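Local coordinates for protein fusion DH (Streptomyces sp. MJ635-86F5, PDB 6K97) that unites the two parts of a split polyketide synthase dehydratase, a double hot-dog lyase domain that probably dehydrates intermediates in cremimycin biosynthesis, at residues 97-102 against 142-147; 274-279 against 322-327. All coordinates share one frame; numbering follows the deposited sequence.

Interaction 1: 97-102 against 142-147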
ATOM      1  N   LEU A  97      14.060  10.623 -13.885  1.00 33.52           N
ATOM      2  CA  LEU A  97      13.259  11.162 -12.794  1.00 32.28           C
ATOM      3  C   LEU A  97      13.090  12.642 -12.961  1.00 33.01           C
ATOM      4  O   LEU A  97      14.084  13.355 -13.137  1.00 31.40           O
ATOM      5  CB  LEU A  97      13.913  10.919 -11.429  1.00 34.23           C
ATOM      6  CG  LEU A  97      13.000  11.217 -10.199  1.00 35.35           C
ATOM      7  CD1 LEU A  97      11.902  10.140 -10.022  1.00 33.94           C
ATOM      8  CD2 LEU A  97      13.822  11.342  -8.913  1.00 34.81           C
ATOM      9  N   VAL A  98      11.844  13.109 -12.819  1.00 30.38           N
ATOM     10  CA  VAL A  98      11.517  14.509 -12.947  1.00 28.48           C
ATOM     11  C   VAL A  98      10.743  14.978 -11.726  1.00 29.19           C
ATOM     12  O   VAL A  98       9.767  14.343 -11.311  1.00 31.47           O
ATOM     13  CB  VAL A  98      10.626  14.709 -14.182  1.00 29.94           C
ATOM     14  CG1 VAL A  98      10.265  16.158 -14.375  1.00 29.27           C
ATOM     15  CG2 VAL A  98      11.299  14.166 -15.436  1.00 29.32           C
ATOM     16  N   LEU A  99      11.154  16.109 -11.167  1.00 31.15           N
ATOM     17  CA  LEU A  99      10.537  16.724  -9.997  1.00 32.78           C
ATOM     18  C   LEU A  99       9.534  17.798 -10.390  1.00 35.97           C
ATOM     19  O   LEU A  99       9.755  18.526 -11.327  1.00 43.87           O
ATOM     20  CB  LEU A  99      11.632  17.374  -9.185  1.00 34.26           C
ATOM     21  CG  LEU A  99      12.855  16.480  -8.987  1.00 35.07           C
ATOM     22  CD1 LEU A  99      13.898  17.223  -8.163  1.00 35.48           C
ATOM     23  CD2 LEU A  99      12.489  15.184  -8.309  1.00 33.48           C
ATOM     24  N   HIS A 100       8.421  17.870  -9.699  1.00 36.57           N
ATOM     25  CA  HIS A 100       7.333  18.760 -10.020  1.00 37.33           C
ATOM     26  C   HIS A 100       7.102  19.662  -8.790  1.00 37.43           C
ATOM     27  O   HIS A 100       8.010  20.316  -8.349  1.00 35.07           O
ATOM     28  CB  HIS A 100       6.061  17.927 -10.304  1.00 41.29           C
ATOM     29  CG  HIS A 100       6.235  16.905 -11.381  1.00 45.67           C
ATOM     30  ND1 HIS A 100       6.408  17.240 -12.707  1.00 48.52           N
ATOM     31  CD2 HIS A 100       6.282  15.556 -11.330  1.00 44.87           C
ATOM     32  CE1 HIS A 100       6.567  16.146 -13.423  1.00 44.97           C
ATOM     33  NE2 HIS A 100       6.507  15.112 -12.608  1.00 45.33           N
ATOM     34  N   THR A 101       5.922  19.600  -8.161  1.00 37.29           N
ATOM     35  CA  THR A 101       5.639  20.434  -7.003  1.00 37.75           C
ATOM     36  C   THR A 101       6.515  20.071  -5.784  1.00 34.35           C
ATOM     37  O   THR A 101       6.712  18.914  -5.467  1.00 32.53           O
ATOM     38  CB  THR A 101       4.134  20.313  -6.656  1.00 42.07           C
ATOM     39  OG1 THR A 101       3.363  20.578  -7.847  1.00 41.96           O
ATOM     40  CG2 THR A 101       3.695  21.343  -5.568  1.00 41.62           C
ATOM     41  N   PRO A 102       7.060  21.071  -5.099  1.00 32.86           N
ATOM     42  CA  PRO A 102       7.857  20.689  -3.963  1.00 32.92           C
ATOM     43  C   PRO A 102       7.021  20.209  -2.809  1.00 34.54           C
ATOM     44  O   PRO A 102       5.803  20.377  -2.819  1.00 33.74           O
ATOM     45  CB  PRO A 102       8.616  21.994  -3.588  1.00 34.29           C
ATOM     46  CG  PRO A 102       8.015  23.083  -4.382  1.00 32.83           C
ATOM     47  CD  PRO A 102       7.329  22.448  -5.541  1.00 34.25           C
ATOM     48  N   GLU A 142       1.667  15.249  -6.331  1.00 47.60           N
ATOM     49  CA  GLU A 142       2.736  14.531  -7.001  1.00 49.33           C
ATOM     50  C   GLU A 142       4.015  15.388  -6.996  1.00 43.29           C
ATOM     51  O   GLU A 142       3.987  16.514  -7.466  1.00 47.27           O
ATOM     52  CB  GLU A 142       2.333  14.175  -8.440  1.00 55.01           C
ATOM     53  CG  GLU A 142       3.412  13.323  -9.130  1.00 67.41           C
ATOM     54  CD  GLU A 142       3.029  12.775 -10.519  1.00 73.97           C
ATOM     55  OE1 GLU A 142       2.169  11.869 -10.596  1.00 76.83           O
ATOM     56  OE2 GLU A 142       3.620  13.239 -11.529  1.00 72.93           O
ATOM     57  N   HIS A 143       5.092  14.864  -6.399  1.00 37.64           N
ATOM     58  CA  HIS A 143       6.368  15.556  -6.349  1.00 35.85           C
ATOM     59  C   HIS A 143       7.362  15.038  -7.393  1.00 34.43           C
ATOM     60  O   HIS A 143       8.228  15.761  -7.858  1.00 33.04           O
ATOM     61  CB  HIS A 143       6.982  15.400  -4.949  1.00 36.63           C
ATOM     62  CG  HIS A 143       6.069  15.823  -3.841  1.00 37.91           C
ATOM     63  ND1 HIS A 143       5.591  17.106  -3.730  1.00 37.08           N
ATOM     64  CD2 HIS A 143       5.498  15.115  -2.829  1.00 38.60           C
ATOM     65  CE1 HIS A 143       4.779  17.177  -2.685  1.00 40.85           C
ATOM     66  NE2 HIS A 143       4.697  15.976  -2.128  1.00 39.88           N
ATOM     67  N   ALA A 144       7.240  13.774  -7.778  1.00 34.80           N
ATOM     68  CA  ALA A 144       8.160  13.228  -8.761  1.00 33.64           C
ATOM     69  C   ALA A 144       7.581  12.076  -9.470  1.00 33.25           C
ATOM     70  O   ALA A 144       6.730  11.345  -8.928  1.00 35.20           O
ATOM     71  CB  ALA A 144       9.452  12.801  -8.102  1.00 33.44           C
ATOM     72  N   ASP A 145       8.026  11.895 -10.707  1.00 33.68           N
ATOM     73  CA  ASP A 145       7.773  10.627 -11.391  1.00 35.30           C
ATOM     74  C   ASP A 145       8.871  10.288 -12.381  1.00 32.95           C
ATOM     75  O   ASP A 145       9.748  11.118 -12.683  1.00 35.34           O
ATOM     76  CB  ASP A 145       6.377  10.612 -12.019  1.00 39.64           C
ATOM     77  CG  ASP A 145       6.174  11.634 -13.030  1.00 43.20           C
ATOM     78  OD1 ASP A 145       7.124  12.319 -13.444  1.00 51.08           O
ATOM     79  OD2 ASP A 145       5.020  11.761 -13.422  1.00 48.48           O
ATOM     80  N   GLY A 146       8.853   9.075 -12.857  1.00 31.07           N
ATOM     81  CA  GLY A 146       9.945   8.604 -13.706  1.00 31.08           C
ATOM     82  C   GLY A 146       9.847   7.109 -13.869  1.00 31.32           C
ATOM     83  O   GLY A 146       8.768   6.533 -13.854  1.00 28.61           O
ATOM     84  N   SER A 147      10.979   6.498 -14.120  1.00 32.33           N
ATOM     85  CA  SER A 147      11.019   5.069 -14.338  1.00 34.33           C
ATOM     86  C   SER A 147      12.323   4.479 -13.841  1.00 36.21           C
ATOM     87  O   SER A 147      13.351   5.174 -13.757  1.00 41.10           O
ATOM     88  CB  SER A 147      10.850   4.730 -15.808  1.00 33.66           C
ATOM     89  OG  SER A 147      11.614   5.619 -16.561  1.00 35.09           O
TER
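His-100 carries CG anti to its carbonyl carbon (chi1 -56°), while Asp-145 places CG between backbone N and carbonyl carbon (chi1 62°), and these two turns bring imidazole and carboxylate together on the Val-98 face. The hydrogen bond from His-100 NE2 to Asp-145 OD1 (3.0 Å) is nearly straight and lies in the ring plane, yet it reaches the oxygen from above the carboxylate plane, the two groups standing almost perpendicular. Glu-142, its chain extended, runs beside His-100 and brings OE2 to 3.5 Å from His-100 CD2. Underneath, the antiparallel strands are joined by Val-98 N to Asp-145 O (2.9 Å) and the reciprocal bond from Asp-145 N, then by His-100 N to His-143 O. The Leu-97 and Leu-99 face meets Ala-144, with Leu-99 CD2 3.9 Å from its CB. His-143 turns the other way and donates from ND1 to Thr-101 O (2.7 Å), an edge-on bond from a ring whose NE2 is hydrogen-bonded to Ser-132 OG. The contact lies in the first part of the fusion; on its other edge strand 141-149 forms a classic beta bulge, His-143 and Ala-144 both facing Ile-130 of strand 126-134. Glu-142 OE2 and Asp-145 OD2, only 2.8 Å apart, would probably repel if both carboxylates were charged, and a positively charged His-100 may ease that strain.

Interaction 2: 274-279 against 322-327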
ATOM      1  N   PHE A 274      18.196  28.317  -9.146  1.00 47.55           N
ATOM      2  CA  PHE A 274      18.301  27.197 -10.059  1.00 41.75           C
ATOM      3  C   PHE A 274      18.321  25.979  -9.207  1.00 40.10           C
ATOM      4  O   PHE A 274      19.136  25.885  -8.300  1.00 42.07           O
ATOM      5  CB  PHE A 274      19.587  27.290 -10.865  1.00 39.23           C
ATOM      6  CG  PHE A 274      19.475  28.175 -12.094  1.00 41.59           C
ATOM      7  CD1 PHE A 274      19.744  29.536 -12.023  1.00 41.74           C
ATOM      8  CD2 PHE A 274      19.106  27.633 -13.333  1.00 45.72           C
ATOM      9  CE1 PHE A 274      19.665  30.351 -13.147  1.00 43.71           C
ATOM     10  CE2 PHE A 274      19.010  28.446 -14.469  1.00 50.16           C
ATOM     11  CZ  PHE A 274      19.283  29.818 -14.370  1.00 46.94           C
ATOM     12  N   LEU A 275      17.383  25.079  -9.447  1.00 42.63           N
ATOM     13  CA  LEU A 275      17.270  23.810  -8.725  1.00 42.54           C
ATOM     14  C   LEU A 275      17.229  22.628  -9.692  1.00 40.78           C
ATOM     15  O   LEU A 275      16.846  22.792 -10.859  1.00 41.64           O
ATOM     16  CB  LEU A 275      15.959  23.775  -7.939  1.00 45.66           C
ATOM     17  CG  LEU A 275      15.780  24.777  -6.804  1.00 52.45           C
ATOM     18  CD1 LEU A 275      14.391  24.628  -6.179  1.00 51.53           C
ATOM     19  CD2 LEU A 275      16.883  24.617  -5.762  1.00 53.06           C
ATOM     20  N   PRO A 276      17.564  21.424  -9.194  1.00 38.53           N
ATOM     21  CA  PRO A 276      17.415  20.230  -9.997  1.00 36.84           C
ATOM     22  C   PRO A 276      15.980  19.992 -10.313  1.00 36.68           C
ATOM     23  O   PRO A 276      15.144  20.213  -9.460  1.00 40.43           O
ATOM     24  CB  PRO A 276      17.954  19.110  -9.094  1.00 38.09           C
ATOM     25  CG  PRO A 276      18.953  19.800  -8.207  1.00 40.01           C
ATOM     26  CD  PRO A 276      18.325  21.162  -7.950  1.00 39.11           C
ATOM     27  N   PHE A 277      15.681  19.606 -11.551  1.00 34.66           N
ATOM     28  CA  PHE A 277      14.313  19.165 -11.901  1.00 31.21           C
ATOM     29  C   PHE A 277      14.312  17.839 -12.648  1.00 30.74           C
ATOM     30  O   PHE A 277      13.269  17.302 -12.815  1.00 30.05           O
ATOM     31  CB  PHE A 277      13.513  20.171 -12.707  1.00 28.03           C
ATOM     32  CG  PHE A 277      13.883  20.257 -14.158  1.00 30.69           C
ATOM     33  CD1 PHE A 277      14.973  21.047 -14.580  1.00 31.34           C
ATOM     34  CD2 PHE A 277      13.127  19.630 -15.139  1.00 30.68           C
ATOM     35  CE1 PHE A 277      15.291  21.165 -15.923  1.00 29.97           C
ATOM     36  CE2 PHE A 277      13.449  19.778 -16.509  1.00 29.60           C
ATOM     37  CZ  PHE A 277      14.536  20.499 -16.887  1.00 29.01           C
ATOM     38  N   ALA A 278      15.432  17.399 -13.215  1.00 29.67           N
ATOM     39  CA  ALA A 278      15.410  16.154 -14.012  1.00 31.30           C
ATOM     40  C   ALA A 278      16.748  15.456 -13.890  1.00 31.55           C
ATOM     41  O   ALA A 278      17.790  16.096 -13.890  1.00 35.10           O
ATOM     42  CB  ALA A 278      15.070  16.399 -15.471  1.00 29.31           C
ATOM     43  N   LEU A 279      16.702  14.152 -13.698  1.00 31.62           N
ATOM     44  CA  LEU A 279      17.894  13.342 -13.561  1.00 32.19           C
ATOM     45  C   LEU A 279      17.722  12.193 -14.528  1.00 31.63           C
ATOM     46  O   LEU A 279      16.623  11.762 -14.738  1.00 31.86           O
ATOM     47  CB  LEU A 279      18.026  12.822 -12.121  1.00 31.89           C
ATOM     48  CG  LEU A 279      18.431  13.861 -11.094  1.00 32.57           C
ATOM     49  CD1 LEU A 279      17.227  14.377 -10.346  1.00 32.57           C
ATOM     50  CD2 LEU A 279      19.435  13.308 -10.094  1.00 33.46           C
ATOM     51  N   VAL A 322      22.176  15.532 -14.652  1.00 35.53           N
ATOM     52  CA  VAL A 322      21.320  16.290 -13.731  1.00 35.37           C
ATOM     53  C   VAL A 322      21.071  17.634 -14.344  1.00 35.10           C
ATOM     54  O   VAL A 322      22.047  18.366 -14.560  1.00 34.08           O
ATOM     55  CB  VAL A 322      21.963  16.597 -12.391  1.00 36.35           C
ATOM     56  CG1 VAL A 322      20.941  17.316 -11.495  1.00 35.82           C
ATOM     57  CG2 VAL A 322      22.438  15.342 -11.734  1.00 38.68           C
ATOM     58  N   ALA A 323      19.792  17.963 -14.598  1.00 32.90           N
ATOM     59  CA  ALA A 323      19.417  19.211 -15.274  1.00 33.33           C
ATOM     60  C   ALA A 323      18.845  20.198 -14.246  1.00 34.68           C
ATOM     61  O   ALA A 323      18.007  19.820 -13.429  1.00 33.96           O
ATOM     62  CB  ALA A 323      18.371  18.937 -16.335  1.00 32.20           C
ATOM     63  N   LEU A 324      19.302  21.449 -14.276  1.00 36.29           N
ATOM     64  CA  LEU A 324      18.766  22.489 -13.359  1.00 36.22           C
ATOM     65  C   LEU A 324      17.891  23.482 -14.087  1.00 34.68           C
ATOM     66  O   LEU A 324      18.035  23.673 -15.275  1.00 34.89           O
ATOM     67  CB  LEU A 324      19.881  23.236 -12.617  1.00 37.67           C
ATOM     68  CG  LEU A 324      20.566  22.507 -11.441  1.00 38.90           C
ATOM     69  CD1 LEU A 324      21.371  21.357 -11.993  1.00 39.98           C
ATOM     70  CD2 LEU A 324      21.511  23.434 -10.669  1.00 40.22           C
ATOM     71  N   ARG A 325      16.996  24.131 -13.369  1.00 35.11           N
ATOM     72  CA  ARG A 325      16.133  25.164 -13.986  1.00 37.96           C
ATOM     73  C   ARG A 325      15.867  26.324 -13.020  1.00 35.90           C
ATOM     74  O   ARG A 325      16.015  26.158 -11.841  1.00 33.31           O
ATOM     75  CB  ARG A 325      14.789  24.591 -14.470  1.00 36.18           C
ATOM     76  CG  ARG A 325      13.957  24.096 -13.312  1.00 38.51           C
ATOM     77  CD  ARG A 325      12.604  23.480 -13.632  1.00 40.99           C
ATOM     78  NE  ARG A 325      11.829  24.312 -14.535  1.00 42.03           N
ATOM     79  CZ  ARG A 325      10.506  24.297 -14.646  1.00 45.84           C
ATOM     80  NH1 ARG A 325       9.736  23.516 -13.884  1.00 41.52           N
ATOM     81  NH2 ARG A 325       9.933  25.109 -15.542  1.00 50.68           N
ATOM     82  N   PRO A 326      15.426  27.466 -13.543  1.00 39.21           N
ATOM     83  CA  PRO A 326      15.141  28.648 -12.729  1.00 41.12           C
ATOM     84  C   PRO A 326      13.883  28.432 -11.960  1.00 42.53           C
ATOM     85  O   PRO A 326      12.938  27.930 -12.505  1.00 47.30           O
ATOM     86  CB  PRO A 326      14.887  29.768 -13.765  1.00 41.22           C
ATOM     87  CG  PRO A 326      15.289  29.240 -15.104  1.00 40.32           C
ATOM     88  CD  PRO A 326      15.187  27.737 -14.989  1.00 43.72           C
ATOM     89  N   VAL A 327      13.875  28.794 -10.701  1.00 44.86           N
ATOM     90  CA  VAL A 327      12.678  28.711  -9.884  1.00 46.70           C
ATOM     91  C   VAL A 327      12.426  30.063  -9.251  1.00 45.51           C
ATOM     92  O   VAL A 327      13.364  30.727  -8.811  1.00 45.16           O
ATOM     93  CB  VAL A 327      12.865  27.679  -8.793  1.00 48.15           C
ATOM     94  CG1 VAL A 327      11.686  27.704  -7.815  1.00 52.70           C
ATOM     95  CG2 VAL A 327      12.976  26.310  -9.440  1.00 51.21           C
TER
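Phe-274 lays one face of its ring over Pro-326 CA, and its CE2 reaches Pro-326 CG at 3.9 Å. Leu-275 forms a hydrogen-bonded pair with Arg-325, its O accepting from Arg-325 N at 2.8 Å, and the Leu-275 and Val-327 side chains cross at about a right angle, CD1 touching CG2. Pro-276, which has no N-H to give, makes apolar contact through its ring, CB lying 4.2 Å from Val-322 CG1 and CD near Leu-324 CG. Phe-277 N then bonds to Ala-323 O (3.0 Å). With CG between backbone N and carbonyl carbon (chi1 77°), the Phe-277 side chain crosses that of Arg-325 at about a right angle, Arg-325 CG lying 3.5 Å from Phe-277 CD1, and the ring takes Leu-324 O at its edge; the guanidinium is distant enough for at most a weak cation-pi attraction. An alanine here would strip the Arg-325 methylenes of their aromatic neighbour and is likely to set that chain free to turn. Phe-277 and Ala-278 both oppose Ala-323, a classic beta bulge, and Ala-278 O takes the Ala-323 N-H at 2.8 Å. Leu-279 closes the row, CD2 beside Val-322 CG2 (4.0 Å). Within the predicted C-terminal hot-dog fold of the second part, Pro-276 and Leu-324 pack on Leu-259 and Leu-263 of helix 252-266, while Val-322 and Leu-324 form backbone hydrogen bonds with Val-304 and Lys-302.

Interactions 1 and 2, their centres about 12 Å apart, are successive strand pairings, in the order 141-149, 93-99, 273-284 and 315-327. They meet where 97-102 borders 274-279: Leu-97 O and Leu-279 N lie 2.8 Å apart, and Leu-99 N and Phe-277 O 2.9 Å apart, both probable hydrogen bonds. Val-98 CG1 adds packing against Phe-277 O at 3.6 Å. Strand 93-99 thus bonds to 141-149 within its own part of the construct and to 273-284 of the other part, so the central seam of the double hot dog runs between two polypeptides that were linked by engineering. The pairing of 274-279 with 322-327 holds a beta bulge; strand 141-149 has its bulge on the edge away from 93-99.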